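Side-chain contacts in polar amino acid ABC uptake transporter substrate binding protein (Streptococcus thermophilus LMG 18311, PDB 3HV1), which probably binds a polar amino acid outside the cell and delivers it to an ABC transporter for uptake: residues S162-A167 and N187-K192; A51-K56 and E231-N236; M71-L76 and N86-T91; D140-S145 and A204-E209. All blocks are in the same frame, centred on the assembly; numbering follows the deposited sequence.

Contact 1: S162-A167 and N187-K192; sequences STFTQA and NYYLEK
Helices 164-173 and 183-192, neighbours in one lobe of the solute-binding fold, meet through a single aromatic pair, Phe164 and Tyr189. The ring planes are nearly parallel at 20° but strongly offset, with centroids 4.9 Å from each other. The closest touch is between a ring carbon and the stem of the other side chain: Phe164 CE2 sits 3.4 Å from Tyr189 CB, and Phe164 CD2 lies 3.5 Å from Tyr189 CD2. Phe164 reaches across because its CG stands anti to the backbone N (chi1 176°), and the two side chains pass in opposite directions. Helix 164-173 is the connection of a beta-alpha-beta crossover between the parallel strands 158-161 and 178-182, and Phe164 also packs on Leu179 and Ile181 of the latter. Its first turn opens with a capping box of Thr163 and Gln166; Thr163 N donates to Gln166 OE1 at 3.2 Å from well above the amide plane, whereas the return bond to Thr163 OG1 is less sure. On the partner helix, Tyr188 CD2 lies 3.7 Å above the centre of one Tyr189 ring face, and Tyr188 OH takes a hydrogen bond from Lys192 NZ at 2.9 Å.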
loop_
_atom_site.group_PDB
_atom_site.type_symbol
_atom_site.label_atom_id
_atom_site.label_comp_id
_atom_site.label_asym_id
_atom_site.label_seq_id
_atom_site.Cartn_x
_atom_site.Cartn_y
_atom_site.Cartn_z
ATOM N N SER A 162 -16.283 -31.029 -4.580
ATOM C CA SER A 162 -15.886 -31.169 -3.186
ATOM C C SER A 162 -14.391 -30.950 -3.017
ATOM O O SER A 162 -13.953 -30.291 -2.070
ATOM C CB SER A 162 -16.263 -32.557 -2.666
ATOM O OG SER A 162 -17.668 -32.750 -2.712
ATOM N N THR A 163 -13.609 -31.497 -3.942
ATOM C CA THR A 163 -12.159 -31.369 -3.890
ATOM C C THR A 163 -11.601 -30.752 -5.163
ATOM O O THR A 163 -12.208 -30.842 -6.229
ATOM C CB THR A 163 -11.491 -32.744 -3.690
ATOM O OG1 THR A 163 -11.793 -33.586 -4.810
ATOM C CG2 THR A 163 -12.001 -33.411 -2.417
ATOM N N PHE A 164 -10.436 -30.124 -5.043
ATOM C CA PHE A 164 -9.783 -29.504 -6.187
ATOM C C PHE A 164 -9.377 -30.583 -7.183
ATOM O O PHE A 164 -9.363 -30.352 -8.391
ATOM C CB PHE A 164 -8.533 -28.746 -5.739
ATOM C CG PHE A 164 -7.752 -28.150 -6.874
ATOM C CD1 PHE A 164 -8.190 -26.992 -7.505
ATOM C CD2 PHE A 164 -6.588 -28.760 -7.330
ATOM C CE1 PHE A 164 -7.483 -26.451 -8.576
ATOM C CE2 PHE A 164 -5.874 -28.227 -8.402
ATOM C CZ PHE A 164 -6.323 -27.069 -9.023
ATOM N N THR A 165 -9.042 -31.760 -6.662
ATOM C CA THR A 165 -8.625 -32.877 -7.500
ATOM C C THR A 165 -9.719 -33.284 -8.487
ATOM O O THR A 165 -9.455 -33.432 -9.682
ATOM C CB THR A 165 -8.202 -34.104 -6.636
ATOM O OG1 THR A 165 -7.906 -35.216 -7.489
ATOM C CG2 THR A 165 -9.299 -34.492 -5.666
ATOM N N GLN A 166 -10.942 -33.455 -7.993
ATOM C CA GLN A 166 -12.055 -33.835 -8.856
ATOM C C GLN A 166 -12.260 -32.747 -9.903
ATOM O O GLN A 166 -12.472 -33.032 -11.077
ATOM C CB GLN A 166 -13.355 -33.970 -8.059
ATOM C CG GLN A 166 -13.273 -34.809 -6.805
ATOM C CD GLN A 166 -14.548 -34.719 -5.988
ATOM O OE1 GLN A 166 -15.129 -33.637 -5.844
ATOM N NE2 GLN A 166 -14.987 -35.850 -5.442
ATOM N N ALA A 167 -12.215 -31.497 -9.455
ATOM C CA ALA A 167 -12.404 -30.361 -10.344
ATOM C C ALA A 167 -11.396 -30.407 -11.499
ATOM O O ALA A 167 -11.770 -30.260 -12.663
ATOM C CB ALA A 167 -12.254 -29.060 -9.559
ATOM N N ASN A 187 -1.943 -22.279 -8.353
ATOM C CA ASN A 187 -0.509 -22.348 -8.619
ATOM C C ASN A 187 0.209 -23.446 -7.854
ATOM O O ASN A 187 1.095 -24.106 -8.392
ATOM C CB ASN A 187 0.139 -20.995 -8.336
ATOM C CG ASN A 187 -0.084 -20.007 -9.457
ATOM O OD1 ASN A 187 0.770 -19.841 -10.341
ATOM N ND2 ASN A 187 -1.236 -19.363 -9.450
ATOM N N TYR A 188 -0.171 -23.655 -6.603
ATOM C CA TYR A 188 0.477 -24.684 -5.803
ATOM C C TYR A 188 0.278 -26.082 -6.378
ATOM O O TYR A 188 1.241 -26.821 -6.597
ATOM C CB TYR A 188 -0.054 -24.647 -4.369
ATOM C CG TYR A 188 0.321 -25.867 -3.565
ATOM C CD1 TYR A 188 1.653 -26.131 -3.241
ATOM C CD2 TYR A 188 -0.653 -26.777 -3.151
ATOM C CE1 TYR A 188 2.005 -27.266 -2.530
ATOM C CE2 TYR A 188 -0.309 -27.920 -2.439
ATOM C CZ TYR A 188 1.019 -28.156 -2.131
ATOM O OH TYR A 188 1.363 -29.281 -1.425
ATOM N N TYR A 189 -0.973 -26.451 -6.623
ATOM C CA TYR A 189 -1.250 -27.785 -7.131
ATOM C C TYR A 189 -0.699 -28.016 -8.520
ATOM O O TYR A 189 -0.064 -29.039 -8.771
ATOM C CB TYR A 189 -2.755 -28.068 -7.106
ATOM C CG TYR A 189 -3.286 -28.274 -5.708
ATOM C CD1 TYR A 189 -2.819 -29.322 -4.920
ATOM C CD2 TYR A 189 -4.238 -27.416 -5.165
ATOM C CE1 TYR A 189 -3.287 -29.513 -3.626
ATOM C CE2 TYR A 189 -4.715 -27.595 -3.872
ATOM C CZ TYR A 189 -4.233 -28.648 -3.107
ATOM O OH TYR A 189 -4.691 -28.836 -1.823
ATOM N N LEU A 190 -0.928 -27.063 -9.419
ATOM C CA LEU A 190 -0.450 -27.208 -10.788
ATOM C C LEU A 190 1.066 -27.289 -10.865
ATOM O O LEU A 190 1.603 -28.078 -11.634
ATOM C CB LEU A 190 -0.971 -26.060 -11.655
ATOM C CG LEU A 190 -2.497 -26.010 -11.807
ATOM C CD1 LEU A 190 -2.890 -24.851 -12.717
ATOM C CD2 LEU A 190 -3.007 -27.323 -12.389
ATOM N N GLU A 191 1.759 -26.471 -10.077
ATOM C CA GLU A 191 3.221 -26.496 -10.071
ATOM C C GLU A 191 3.692 -27.789 -9.419
ATOM O O GLU A 191 4.646 -28.418 -9.878
ATOM C CB GLU A 191 3.784 -25.304 -9.289
ATOM C CG GLU A 191 5.310 -25.329 -9.080
ATOM C CD GLU A 191 6.101 -25.231 -10.383
ATOM O OE1 GLU A 191 5.533 -24.769 -11.396
ATOM O OE2 GLU A 191 7.303 -25.596 -10.388
ATOM N N LYS A 192 3.027 -28.178 -8.338
ATOM C CA LYS A 192 3.397 -29.402 -7.634
ATOM C C LYS A 192 3.320 -30.577 -8.606
ATOM O O LYS A 192 4.148 -31.487 -8.565
ATOM C CB LYS A 192 2.457 -29.648 -6.449
ATOM C CG LYS A 192 2.833 -30.857 -5.607
ATOM C CD LYS A 192 1.965 -30.959 -4.355
ATOM C CE LYS A 192 2.475 -32.040 -3.418
ATOM N NZ LYS A 192 1.720 -32.049 -2.132
#

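Contact 2: A51-K56 and E231-N236; sequences ANAVFK and ETLYKN
Leu233 of helix 220-236 points its side chain at Ala53 and Val54 on helix 46-56; Val54 and Leu233 are the nearest CA pair of the two segments, 7.3 Å apart. From CB, which is aimed at the other helix, the chain runs to CG beside the backbone N and anti to the carbonyl carbon (chi1 -62°). Neither CB nor CG makes the closest approaches; the fork beyond them does. CD1 continues the chain in an extended line, anti to CA (chi2 176°), and meets two neighbours, Val54 CG2 at 3.5 Å and Ala53 CB at 3.8 Å. CD2, the other branch, lies over the backbone, 4.0 Å from Ala53 O. Val54 presents CG2 rather than CG1, and its side chain crosses that of Leu233 at about a right angle, whereas Ala53 offers a single methyl. The layer continues beyond the pair of helices: Leu233 also rests on Phe239, Ala53 on Ile242 and Val54 on Phe230. Helix 220-236 lies late in the chain, so this seam brings its C-terminal part back onto the lobe built around strands 22-27 and 61-66. With methyl groups doing nearly all the touching and no polar bond linking the segments, the fit depends on shape and dispersion, and carries little directional preference.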
loop_
_atom_site.group_PDB
_atom_site.type_symbol
_atom_site.label_atom_id
_atom_site.label_comp_id
_atom_site.label_asym_id
_atom_site.label_seq_id
_atom_site.Cartn_x
_atom_site.Cartn_y
_atom_site.Cartn_z
ATOM N N ALA A 51 9.729 -16.972 5.754
ATOM C CA ALA A 51 10.116 -16.494 7.078
ATOM C C ALA A 51 11.488 -17.014 7.488
ATOM O O ALA A 51 12.280 -16.280 8.079
ATOM C CB ALA A 51 9.064 -16.903 8.121
ATOM N N ASN A 52 11.770 -18.281 7.197
ATOM C CA ASN A 52 13.064 -18.844 7.544
ATOM C C ASN A 52 14.157 -18.078 6.818
ATOM O O ASN A 52 15.204 -17.768 7.392
ATOM C CB ASN A 52 13.150 -20.322 7.153
ATOM C CG ASN A 52 12.431 -21.235 8.135
ATOM O OD1 ASN A 52 12.070 -20.827 9.246
ATOM N ND2 ASN A 52 12.235 -22.486 7.733
ATOM N N ALA A 53 13.901 -17.766 5.549
ATOM C CA ALA A 53 14.877 -17.053 4.729
ATOM C C ALA A 53 15.126 -15.640 5.243
ATOM O O ALA A 53 16.263 -15.180 5.266
ATOM C CB ALA A 53 14.407 -17.008 3.288
ATOM N N VAL A 54 14.055 -14.958 5.639
ATOM C CA VAL A 54 14.171 -13.602 6.164
ATOM C C VAL A 54 14.990 -13.601 7.453
ATOM O O VAL A 54 15.907 -12.799 7.619
ATOM C CB VAL A 54 12.773 -12.992 6.458
ATOM C CG1 VAL A 54 12.905 -11.761 7.355
ATOM C CG2 VAL A 54 12.088 -12.599 5.152
ATOM N N PHE A 55 14.689 -14.521 8.360
ATOM C CA PHE A 55 15.426 -14.509 9.615
ATOM C C PHE A 55 16.829 -15.069 9.530
ATOM O O PHE A 55 17.682 -14.743 10.356
ATOM C CB PHE A 55 14.578 -15.156 10.701
ATOM C CG PHE A 55 13.423 -14.289 11.106
ATOM C CD1 PHE A 55 13.653 -13.086 11.770
ATOM C CD2 PHE A 55 12.127 -14.601 10.724
ATOM C CE1 PHE A 55 12.604 -12.203 12.037
ATOM C CE2 PHE A 55 11.071 -13.729 10.987
ATOM C CZ PHE A 55 11.313 -12.522 11.645
ATOM N N LYS A 56 17.094 -15.859 8.495
ATOM C CA LYS A 56 18.433 -16.393 8.311
ATOM C C LYS A 56 19.365 -15.216 8.020
ATOM O O LYS A 56 20.554 -15.254 8.336
ATOM C CB LYS A 56 18.455 -17.376 7.148
ATOM C CG LYS A 56 19.790 -18.088 6.940
ATOM C CD LYS A 56 19.708 -19.027 5.740
ATOM C CE LYS A 56 20.974 -19.850 5.576
ATOM N NZ LYS A 56 20.857 -20.816 4.437
ATOM N N GLU A 231 12.821 -7.246 0.814
ATOM C CA GLU A 231 13.528 -6.529 -0.235
ATOM C C GLU A 231 14.881 -7.141 -0.517
ATOM O O GLU A 231 15.278 -7.281 -1.670
ATOM C CB GLU A 231 13.696 -5.057 0.144
ATOM C CG GLU A 231 12.386 -4.313 0.319
ATOM C CD GLU A 231 12.600 -2.821 0.517
ATOM O OE1 GLU A 231 13.203 -2.186 -0.378
ATOM O OE2 GLU A 231 12.172 -2.291 1.563
ATOM N N THR A 232 15.594 -7.505 0.544
ATOM C CA THR A 232 16.903 -8.114 0.401
ATOM C C THR A 232 16.831 -9.438 -0.352
ATOM O O THR A 232 17.655 -9.700 -1.233
ATOM C CB THR A 232 17.557 -8.328 1.785
ATOM O OG1 THR A 232 17.693 -7.057 2.441
ATOM C CG2 THR A 232 18.923 -8.945 1.642
ATOM N N LEU A 233 15.839 -10.266 -0.019
ATOM C CA LEU A 233 15.674 -11.563 -0.672
ATOM C C LEU A 233 15.284 -11.410 -2.133
ATOM O O LEU A 233 15.661 -12.231 -2.961
ATOM C CB LEU A 233 14.612 -12.398 0.059
ATOM C CG LEU A 233 14.953 -12.731 1.515
ATOM C CD1 LEU A 233 13.776 -13.480 2.163
ATOM C CD2 LEU A 233 16.206 -13.586 1.556
ATOM N N TYR A 234 14.510 -10.376 -2.452
ATOM C CA TYR A 234 14.130 -10.159 -3.846
ATOM C C TYR A 234 15.363 -9.682 -4.626
ATOM O O TYR A 234 15.578 -10.079 -5.774
ATOM C CB TYR A 234 13.000 -9.122 -3.962
ATOM C CG TYR A 234 12.277 -9.231 -5.290
ATOM C CD1 TYR A 234 11.349 -10.244 -5.519
ATOM C CD2 TYR A 234 12.614 -8.398 -6.359
ATOM C CE1 TYR A 234 10.784 -10.437 -6.786
ATOM C CE2 TYR A 234 12.059 -8.576 -7.620
ATOM C CZ TYR A 234 11.149 -9.594 -7.834
ATOM O OH TYR A 234 10.618 -9.771 -9.091
ATOM N N LYS A 235 16.172 -8.829 -3.998
ATOM C CA LYS A 235 17.390 -8.314 -4.636
ATOM C C LYS A 235 18.417 -9.409 -4.897
ATOM O O LYS A 235 19.068 -9.404 -5.941
ATOM C CB LYS A 235 18.044 -7.222 -3.777
ATOM C CG LYS A 235 17.706 -5.792 -4.169
ATOM C CD LYS A 235 16.316 -5.372 -3.727
ATOM C CE LYS A 235 16.109 -3.867 -3.921
ATOM N NZ LYS A 235 14.819 -3.373 -3.335
ATOM N N ASN A 236 18.574 -10.347 -3.957
ATOM C CA ASN A 236 19.550 -11.412 -4.157
ATOM C C ASN A 236 19.006 -12.665 -4.840
ATOM O O ASN A 236 19.741 -13.626 -5.042
ATOM C CB ASN A 236 20.263 -11.778 -2.839
ATOM C CG ASN A 236 19.383 -12.541 -1.866
ATOM O OD1 ASN A 236 18.330 -13.072 -2.228
ATOM N ND2 ASN A 236 19.832 -12.612 -0.614
#

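Contact 3: M71-L76 and N86-T91; sequences MKETEL and NGYSVT
Glu73 keeps CG beside its backbone N (chi1 -75°) and then folds back at chi2 (80°), which swings the carboxylate round to Tyr88; Tyr88 in turn sends its ring across with CG anti to the backbone N. The result is a short hydrogen bond, Tyr88 OH donating to Glu73 OE2 at 2.6 Å. OE2 lies at the ring edge in the ring plane and receives the bond on its anti lone pair, the one turned away from the other oxygen, and the carboxylate and ring planes differ by 26°. A second neighbour meets the same ring at its edge. Lys72 runs its aliphatic stem past it, with CE 3.5 Å and CD 3.6 Å from Tyr88 CE1. The ammonium end turns off at chi4 to bond Trp69 O, and it also makes a cation-pi contact with the Trp69 ring. Tyr88 is thus gripped at its hydroxyl by one bond and along its edge by hydrocarbon, while its ring meets that of Phe100. Arg94 of helix 92-95 touches Lys72, Glu73 and Tyr88 alike. Together with a backbone bond from Tyr88 to Ala212, these contacts brace the loop between strand 83-84 and helix 92-95 against helix 72-78; in family 3 solute-binding proteins the loop at this place typically lines the ligand cleft between the lobes.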
loop_
_atom_site.group_PDB
_atom_site.type_symbol
_atom_site.label_atom_id
_atom_site.label_comp_id
_atom_site.label_asym_id
_atom_site.label_seq_id
_atom_site.Cartn_x
_atom_site.Cartn_y
_atom_site.Cartn_z
HETATM N N MSE A 71 -7.160 -18.366 18.216
HETATM C CA MSE A 71 -6.455 -17.739 19.326
HETATM C C MSE A 71 -5.206 -16.968 18.922
HETATM O O MSE A 71 -4.430 -16.550 19.780
HETATM C CB MSE A 71 -6.047 -18.808 20.338
HETATM C CG MSE A 71 -7.187 -19.484 21.043
HETATM SE SE MSE A 71 -8.259 -18.255 22.050
HETATM C CE MSE A 71 -6.927 -17.535 23.251
ATOM N N LYS A 72 -5.019 -16.759 17.624
ATOM C CA LYS A 72 -3.824 -16.071 17.158
ATOM C C LYS A 72 -3.537 -14.702 17.751
ATOM O O LYS A 72 -2.414 -14.458 18.181
ATOM C CB LYS A 72 -3.817 -15.980 15.626
ATOM C CG LYS A 72 -4.984 -15.234 15.017
ATOM C CD LYS A 72 -4.926 -15.362 13.496
ATOM C CE LYS A 72 -6.216 -14.876 12.858
ATOM N NZ LYS A 72 -7.357 -15.749 13.236
ATOM N N GLU A 73 -4.515 -13.798 17.779
ATOM C CA GLU A 73 -4.250 -12.469 18.335
ATOM C C GLU A 73 -3.955 -12.555 19.820
ATOM O O GLU A 73 -3.129 -11.807 20.349
ATOM C CB GLU A 73 -5.428 -11.515 18.140
ATOM C CG GLU A 73 -5.623 -10.978 16.733
ATOM C CD GLU A 73 -6.330 -11.970 15.839
ATOM O OE1 GLU A 73 -7.208 -12.698 16.347
ATOM O OE2 GLU A 73 -6.022 -12.011 14.632
ATOM N N THR A 74 -4.646 -13.458 20.502
ATOM C CA THR A 74 -4.429 -13.626 21.928
ATOM C C THR A 74 -3.016 -14.136 22.170
ATOM O O THR A 74 -2.303 -13.611 23.022
ATOM C CB THR A 74 -5.429 -14.616 22.528
ATOM O OG1 THR A 74 -6.759 -14.112 22.345
ATOM C CG2 THR A 74 -5.153 -14.801 24.021
ATOM N N GLU A 75 -2.616 -15.154 21.410
ATOM C CA GLU A 75 -1.284 -15.731 21.526
ATOM C C GLU A 75 -0.214 -14.666 21.310
ATOM O O GLU A 75 0.807 -14.652 21.993
ATOM C CB GLU A 75 -1.101 -16.843 20.494
ATOM C CG GLU A 75 -1.846 -18.119 20.810
ATOM C CD GLU A 75 -1.072 -19.004 21.754
ATOM O OE1 GLU A 75 -0.093 -19.638 21.306
ATOM O OE2 GLU A 75 -1.434 -19.055 22.948
ATOM N N LEU A 76 -0.459 -13.778 20.353
ATOM C CA LEU A 76 0.473 -12.709 20.023
ATOM C C LEU A 76 0.595 -11.681 21.144
ATOM O O LEU A 76 1.696 -11.282 21.532
ATOM C CB LEU A 76 0.016 -12.008 18.742
ATOM C CG LEU A 76 0.918 -10.891 18.213
ATOM C CD1 LEU A 76 2.297 -11.436 17.858
ATOM C CD2 LEU A 76 0.254 -10.267 16.998
ATOM N N ASN A 86 1.083 -16.830 8.413
ATOM C CA ASN A 86 0.479 -18.031 7.831
ATOM C C ASN A 86 -0.698 -17.554 6.971
ATOM O O ASN A 86 -1.853 -17.854 7.267
ATOM C CB ASN A 86 -0.024 -18.945 8.971
ATOM C CG ASN A 86 -0.513 -20.305 8.487
ATOM O OD1 ASN A 86 0.198 -21.028 7.785
ATOM N ND2 ASN A 86 -1.723 -20.668 8.887
ATOM N N GLY A 87 -0.396 -16.800 5.916
ATOM C CA GLY A 87 -1.450 -16.284 5.061
ATOM C C GLY A 87 -2.346 -15.335 5.836
ATOM O O GLY A 87 -3.566 -15.331 5.670
ATOM N N TYR A 88 -1.731 -14.533 6.698
ATOM C CA TYR A 88 -2.443 -13.567 7.525
ATOM C C TYR A 88 -2.633 -12.284 6.712
ATOM O O TYR A 88 -1.925 -12.060 5.737
ATOM C CB TYR A 88 -1.602 -13.297 8.779
ATOM C CG TYR A 88 -2.307 -12.601 9.924
ATOM C CD1 TYR A 88 -3.536 -13.054 10.395
ATOM C CD2 TYR A 88 -1.702 -11.537 10.589
ATOM C CE1 TYR A 88 -4.148 -12.464 11.512
ATOM C CE2 TYR A 88 -2.300 -10.944 11.704
ATOM C CZ TYR A 88 -3.522 -11.415 12.157
ATOM O OH TYR A 88 -4.098 -10.855 13.274
ATOM N N SER A 89 -3.583 -11.440 7.099
ATOM C CA SER A 89 -3.805 -10.192 6.363
ATOM C C SER A 89 -4.398 -9.088 7.232
ATOM O O SER A 89 -4.898 -9.341 8.327
ATOM C CB SER A 89 -4.722 -10.441 5.164
ATOM O OG SER A 89 -5.982 -10.914 5.587
ATOM N N VAL A 90 -4.349 -7.860 6.729
ATOM C CA VAL A 90 -4.872 -6.719 7.469
ATOM C C VAL A 90 -6.393 -6.622 7.458
ATOM O O VAL A 90 -7.044 -6.919 6.456
ATOM C CB VAL A 90 -4.304 -5.384 6.913
ATOM C CG1 VAL A 90 -4.899 -4.195 7.666
ATOM C CG2 VAL A 90 -2.792 -5.373 7.037
ATOM N N THR A 91 -6.943 -6.222 8.602
ATOM C CA THR A 91 -8.372 -5.992 8.788
ATOM C C THR A 91 -8.378 -4.980 9.915
ATOM O O THR A 91 -7.444 -4.949 10.713
ATOM C CB THR A 91 -9.153 -7.240 9.264
ATOM O OG1 THR A 91 -8.746 -7.583 10.594
ATOM C CG2 THR A 91 -8.927 -8.419 8.329
#

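Contact 4: D140-S145 and A204-E209; sequences DAFNAS and AGYEGE
Tyr206 lays its ring on the last turn of helix 137-144, and the tight part of the contact is its fit against Ala141 and Phe142. Ala141 CB stands over one ring face in a CH-pi contact, 4.0 Å from the centroid and 23° off the normal, displaced toward the rim. The backbone of the same residue presses closer still: Ala141 O is 3.1 Å from Tyr206 CE1, while this carbonyl also accepts the helical bond from Ser145 N. The phenol end runs alongside Phe142, pointing the same way, so that Tyr206 OH comes 3.5 Å from Phe142 CA and 3.7 Å from Phe142 CD1. With chi1 at -57°, CG stands beside the backbone N and the ring is carried from the loop onto the helix; Leu180 and Ile148 also pack on it. Toward the other end the contact thins out. Ser145, on a partly exposed border, meets only the ring edge, with Ser145 CB 3.9 Å and Ser145 O 3.8 Å from Tyr206 CE1. Next along the loop, exposed Glu207 makes no contact with the helix and instead accepts a hydrogen bond from the backbone N of Gln160 of the second subunit. Tyr206 OH is buried here with no polar partner in the model, which implies that packing of the ring, rather than a bond to its hydroxyl, holds Tyr206 in place.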
loop_
_atom_site.group_PDB
_atom_site.type_symbol
_atom_site.label_atom_id
_atom_site.label_comp_id
_atom_site.label_asym_id
_atom_site.label_seq_id
_atom_site.Cartn_x
_atom_site.Cartn_y
_atom_site.Cartn_z
ATOM N N ASP A 140 -18.841 -17.914 -3.448
ATOM C CA ASP A 140 -19.524 -16.717 -2.969
ATOM C C ASP A 140 -19.246 -15.488 -3.827
ATOM O O ASP A 140 -20.133 -14.655 -4.035
ATOM C CB ASP A 140 -19.123 -16.433 -1.520
ATOM C CG ASP A 140 -19.899 -17.273 -0.528
ATOM O OD1 ASP A 140 -19.914 -18.512 -0.671
ATOM O OD2 ASP A 140 -20.500 -16.687 0.398
ATOM N N ALA A 141 -18.017 -15.374 -4.320
ATOM C CA ALA A 141 -17.629 -14.235 -5.148
ATOM C C ALA A 141 -18.324 -14.310 -6.499
ATOM O O ALA A 141 -18.717 -13.292 -7.069
ATOM C CB ALA A 141 -16.118 -14.217 -5.331
ATOM N N PHE A 142 -18.475 -15.529 -7.003
ATOM C CA PHE A 142 -19.126 -15.757 -8.282
ATOM C C PHE A 142 -20.537 -15.185 -8.256
ATOM O O PHE A 142 -20.968 -14.531 -9.202
ATOM C CB PHE A 142 -19.192 -17.253 -8.568
ATOM C CG PHE A 142 -19.910 -17.600 -9.839
ATOM C CD1 PHE A 142 -19.313 -17.373 -11.072
ATOM C CD2 PHE A 142 -21.174 -18.179 -9.801
ATOM C CE1 PHE A 142 -19.962 -17.722 -12.254
ATOM C CE2 PHE A 142 -21.835 -18.531 -10.978
ATOM C CZ PHE A 142 -21.227 -18.303 -12.205
ATOM N N ASN A 143 -21.251 -15.442 -7.163
ATOM C CA ASN A 143 -22.622 -14.960 -7.008
ATOM C C ASN A 143 -22.700 -13.475 -6.659
ATOM O O ASN A 143 -23.499 -12.742 -7.239
ATOM C CB ASN A 143 -23.346 -15.760 -5.923
ATOM C CG ASN A 143 -23.516 -17.218 -6.287
ATOM O OD1 ASN A 143 -24.038 -17.546 -7.351
ATOM N ND2 ASN A 143 -23.078 -18.104 -5.403
ATOM N N ALA A 144 -21.866 -13.044 -5.715
ATOM C CA ALA A 144 -21.846 -11.654 -5.261
ATOM C C ALA A 144 -21.589 -10.639 -6.370
ATOM O O ALA A 144 -22.095 -9.517 -6.319
ATOM C CB ALA A 144 -20.810 -11.485 -4.153
ATOM N N SER A 145 -20.797 -11.029 -7.365
ATOM C CA SER A 145 -20.482 -10.151 -8.490
ATOM C C SER A 145 -20.759 -10.902 -9.789
ATOM O O SER A 145 -19.837 -11.288 -10.504
ATOM C CB SER A 145 -19.011 -9.732 -8.437
ATOM O OG SER A 145 -18.686 -9.169 -7.179
ATOM N N ALA A 204 -9.237 -13.462 -11.975
ATOM C CA ALA A 204 -10.649 -13.502 -12.320
ATOM C C ALA A 204 -11.347 -12.150 -12.391
ATOM O O ALA A 204 -12.208 -11.935 -13.246
ATOM C CB ALA A 204 -11.381 -14.420 -11.339
ATOM N N GLY A 205 -10.986 -11.246 -11.487
ATOM C CA GLY A 205 -11.618 -9.940 -11.471
ATOM C C GLY A 205 -12.294 -9.653 -10.141
ATOM O O GLY A 205 -12.816 -8.563 -9.931
ATOM N N TYR A 206 -12.291 -10.631 -9.244
ATOM C CA TYR A 206 -12.902 -10.462 -7.932
ATOM C C TYR A 206 -11.867 -9.885 -6.974
ATOM O O TYR A 206 -10.682 -10.222 -7.049
ATOM C CB TYR A 206 -13.396 -11.805 -7.395
ATOM C CG TYR A 206 -14.378 -12.506 -8.303
ATOM C CD1 TYR A 206 -15.705 -12.081 -8.398
ATOM C CD2 TYR A 206 -13.981 -13.596 -9.066
ATOM C CE1 TYR A 206 -16.618 -12.738 -9.234
ATOM C CE2 TYR A 206 -14.878 -14.258 -9.903
ATOM C CZ TYR A 206 -16.193 -13.826 -9.981
ATOM O OH TYR A 206 -17.072 -14.494 -10.791
ATOM N N GLU A 207 -12.318 -9.019 -6.073
ATOM C CA GLU A 207 -11.424 -8.391 -5.108
ATOM C C GLU A 207 -10.588 -9.431 -4.376
ATOM O O GLU A 207 -11.095 -10.464 -3.940
ATOM C CB GLU A 207 -12.231 -7.562 -4.102
ATOM C CG GLU A 207 -11.406 -6.993 -2.959
ATOM C CD GLU A 207 -12.186 -5.994 -2.121
ATOM O OE1 GLU A 207 -13.431 -6.090 -2.090
ATOM O OE2 GLU A 207 -11.553 -5.126 -1.488
ATOM N N GLY A 208 -9.298 -9.150 -4.238
ATOM C CA GLY A 208 -8.424 -10.086 -3.562
ATOM C C GLY A 208 -8.034 -9.661 -2.163
ATOM O O GLY A 208 -8.605 -8.730 -1.593
ATOM N N GLU A 209 -7.055 -10.366 -1.610
ATOM C CA GLU A 209 -6.548 -10.080 -0.278
ATOM C C GLU A 209 -5.027 -10.052 -0.369
ATOM O O GLU A 209 -4.443 -10.692 -1.250
ATOM C CB GLU A 209 -7.000 -11.169 0.699
ATOM C CG GLU A 209 -6.385 -12.529 0.449
ATOM C CD GLU A 209 -7.075 -13.638 1.224
ATOM O OE1 GLU A 209 -7.465 -13.405 2.385
ATOM O OE2 GLU A 209 -7.215 -14.749 0.676
#

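From the N terminus, the chain first opens contact 2 at 51-56, the widest of the loops, which closes only at 231-236 and encloses the other three. Contact 3 is a short local closure, 71-76 to 86-91, finished before contact 4 opens at 140-145. Contact 1 lies wholly within the loop of contact 4, which closes at 204-209; none of the loops cross. Contacts 2 and 3 tie together the lobe holding strands 22-27 and 61-66, whereas contacts 1 and 4 tie the lobe holding strands 130-133 and 158-161. Contacts 3 and 4 approach to about 4 Å between nearest atoms, and both reach the second subunit.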